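Lipoprotein (Bacteroides vulgatus, PDB 3U6G) is of unknown function but has an immunoglobulin-like fold and belongs to a family of PLAT/LH2 and C2-like calcium-binding lipoproteins. Local coordinates at residues L88-I93 / N102-E107. Sequence-based numbering, arbitrary orientation.
Sequences LHITVI and NRLEKE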
loop_
_atom_site.group_PDB
_atom_site.type_symbol
_atom_site.label_atom_id
_atom_site.label_comp_id
_atom_site.label_asym_id
_atom_site.label_seq_id
_atom_site.Cartn_x
_atom_site.Cartn_y
_atom_site.Cartn_z
ATOM N N LEU A 88 3.628 8.636 20.537
ATOM C CA LEU A 88 4.157 7.512 19.768
ATOM C C LEU A 88 5.179 7.983 18.745
ATOM O O LEU A 88 4.953 8.974 18.038
ATOM C CB LEU A 88 3.040 6.779 19.025
ATOM C CG LEU A 88 3.447 5.472 18.329
ATOM C CD1 LEU A 88 3.669 4.381 19.344
ATOM C CD2 LEU A 88 2.389 5.044 17.311
ATOM N N HIS A 89 6.293 7.260 18.695
ATOM C CA HIS A 89 7.161 7.476 17.563
ATOM C C HIS A 89 7.219 6.252 16.673
ATOM O O HIS A 89 7.221 5.112 17.096
ATOM C CB HIS A 89 8.536 7.987 17.954
ATOM C CG HIS A 89 9.297 8.580 16.810
ATOM N ND1 HIS A 89 9.369 9.938 16.586
ATOM C CD2 HIS A 89 10.021 7.998 15.823
ATOM C CE1 HIS A 89 10.104 10.168 15.515
ATOM N NE2 HIS A 89 10.502 9.007 15.026
ATOM N N ILE A 90 7.147 6.551 15.377
ATOM C CA ILE A 90 7.187 5.525 14.322
ATOM C C ILE A 90 8.324 5.894 13.382
ATOM O O ILE A 90 8.403 7.038 12.931
ATOM C CB ILE A 90 5.870 5.458 13.492
ATOM C CG1 ILE A 90 4.733 4.864 14.325
ATOM C CG2 ILE A 90 6.064 4.633 12.211
ATOM C CD1 ILE A 90 4.783 3.353 14.473
ATOM N N THR A 91 9.210 4.931 13.119
ATOM C CA THR A 91 10.221 5.059 12.077
ATOM C C THR A 91 10.013 3.957 11.040
ATOM O O THR A 91 9.863 2.788 11.393
ATOM C CB THR A 91 11.632 4.929 12.639
ATOM O OG1 THR A 91 11.850 5.927 13.641
ATOM C CG2 THR A 91 12.674 5.079 11.529
ATOM N N VAL A 92 9.967 4.338 9.771
ATOM C CA VAL A 92 9.879 3.372 8.678
ATOM C C VAL A 92 11.019 3.654 7.707
ATOM O O VAL A 92 11.152 4.776 7.217
ATOM C CB VAL A 92 8.537 3.459 7.937
ATOM C CG1 VAL A 92 8.458 2.357 6.883
ATOM C CG2 VAL A 92 7.368 3.355 8.913
ATOM N N ILE A 93 11.858 2.651 7.456
ATOM C CA ILE A 93 13.040 2.822 6.630
ATOM C C ILE A 93 12.917 1.883 5.444
ATOM O O ILE A 93 12.582 0.709 5.593
ATOM C CB ILE A 93 14.355 2.522 7.387
ATOM C CG1 ILE A 93 14.429 3.284 8.710
ATOM C CG2 ILE A 93 15.570 2.851 6.486
ATOM C CD1 ILE A 93 15.561 2.823 9.636
ATOM N N ASN A 102 14.864 5.673 1.476
ATOM C CA ASN A 102 13.905 6.626 2.051
ATOM C C ASN A 102 13.652 6.285 3.510
ATOM O O ASN A 102 13.911 5.169 3.960
ATOM C CB ASN A 102 12.570 6.592 1.301
ATOM C CG ASN A 102 12.644 7.264 -0.032
ATOM O OD1 ASN A 102 13.049 8.434 -0.140
ATOM N ND2 ASN A 102 12.278 6.529 -1.079
ATOM N N ARG A 103 13.159 7.270 4.243
ATOM C CA ARG A 103 12.904 7.130 5.646
ATOM C C ARG A 103 11.760 8.050 6.003
ATOM O O ARG A 103 11.709 9.189 5.567
ATOM C CB ARG A 103 14.157 7.526 6.441
ATOM C CG ARG A 103 13.940 7.741 7.936
ATOM C CD ARG A 103 15.201 8.180 8.629
ATOM N NE ARG A 103 16.275 7.184 8.580
ATOM C CZ ARG A 103 16.759 6.521 9.628
ATOM N NH1 ARG A 103 16.272 6.707 10.843
ATOM N NH2 ARG A 103 17.746 5.649 9.456
ATOM N N LEU A 104 10.863 7.546 6.830
ATOM C CA LEU A 104 9.810 8.348 7.407
ATOM C C LEU A 104 10.008 8.325 8.914
ATOM O O LEU A 104 10.241 7.269 9.509
ATOM C CB LEU A 104 8.461 7.774 6.990
ATOM C CG LEU A 104 7.185 8.239 7.677
ATOM C CD1 LEU A 104 6.097 8.477 6.642
ATOM C CD2 LEU A 104 6.760 7.191 8.704
ATOM N N GLU A 105 9.953 9.498 9.526
ATOM C CA GLU A 105 9.960 9.601 10.969
ATOM C C GLU A 105 8.721 10.379 11.371
ATOM O O GLU A 105 8.465 11.463 10.867
ATOM C CB GLU A 105 11.245 10.267 11.474
ATOM C CG GLU A 105 12.280 9.250 11.986
ATOM C CD GLU A 105 13.698 9.660 11.733
ATOM O OE1 GLU A 105 13.953 10.821 11.349
ATOM O OE2 GLU A 105 14.564 8.799 11.925
ATOM N N LYS A 106 7.947 9.786 12.272
ATOM C CA LYS A 106 6.687 10.348 12.697
ATOM C C LYS A 106 6.631 10.361 14.208
ATOM O O LYS A 106 7.087 9.417 14.863
ATOM C CB LYS A 106 5.537 9.493 12.172
ATOM C CG LYS A 106 5.396 9.463 10.655
ATOM C CD LYS A 106 4.813 10.758 10.146
ATOM C CE LYS A 106 4.630 10.754 8.640
ATOM N NZ LYS A 106 4.074 12.048 8.171
ATOM N N GLU A 107 6.055 11.433 14.740
ATOM C CA GLU A 107 5.775 11.555 16.154
ATOM C C GLU A 107 4.308 11.937 16.318
ATOM O O GLU A 107 3.845 12.902 15.709
ATOM C CB GLU A 107 6.630 12.664 16.723
ATOM C CG GLU A 107 6.389 12.946 18.196
ATOM C CD GLU A 107 6.995 11.879 19.058
ATOM O OE1 GLU A 107 7.986 11.275 18.590
ATOM O OE2 GLU A 107 6.510 11.646 20.191
#
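H89 and E107 face each other at a non-hydrogen-bonded pair of an antiparallel ladder. In the conformer described, one of two modelled for H89, ND1 donates to E107 OE1 at 2.8 Å, with the acceptor in the plane of the ring. With CG anti to the backbone N (chi1 -163°), this imidazole leans across the neighbouring strand. Its other ring contacts are tentative: the carbonyl of K106 lies under one face, and NE2 of H89 meets CG of E105 at 3.5 Å. The E105 carboxylate turns the other way, and its OE2 accepts a hydrogen bond from R103 NH1 at 2.9 Å, part of a salt bridge. R103 NH2 forms a second salt bridge, with E100. T91 lies alongside E105 on this face, OG1 to CG at 3.7 Å.

Four backbone hydrogen bonds join the strands, two at I90-K106 and two at V92-L104. V92 N to L104 O is 3.0 Å.

I93 CD1 sits over one face of the R103 guanidinium, 3.6 Å from NH2. An alanine at I93 would probably cost that face this cover and open a gap beside it, while the salt bridges to E105 and E100 could still hold the group. On the opposite face of the sheet, V92 CG2 packs against L104 CD2 at 3.9 Å.

The two segments belong to the beta hairpin of strands 87-96 and 99-109. Strand 10-18 pairs with the other edge of 87-96, bonding to H89, T91 and I93. Beneath the V92 and L104 side, F119 of strand 115-122 touches both residues, while I90 reaches V25 of strand 24-33, as expected for the core between the layers of an immunoglobulin-like sandwich.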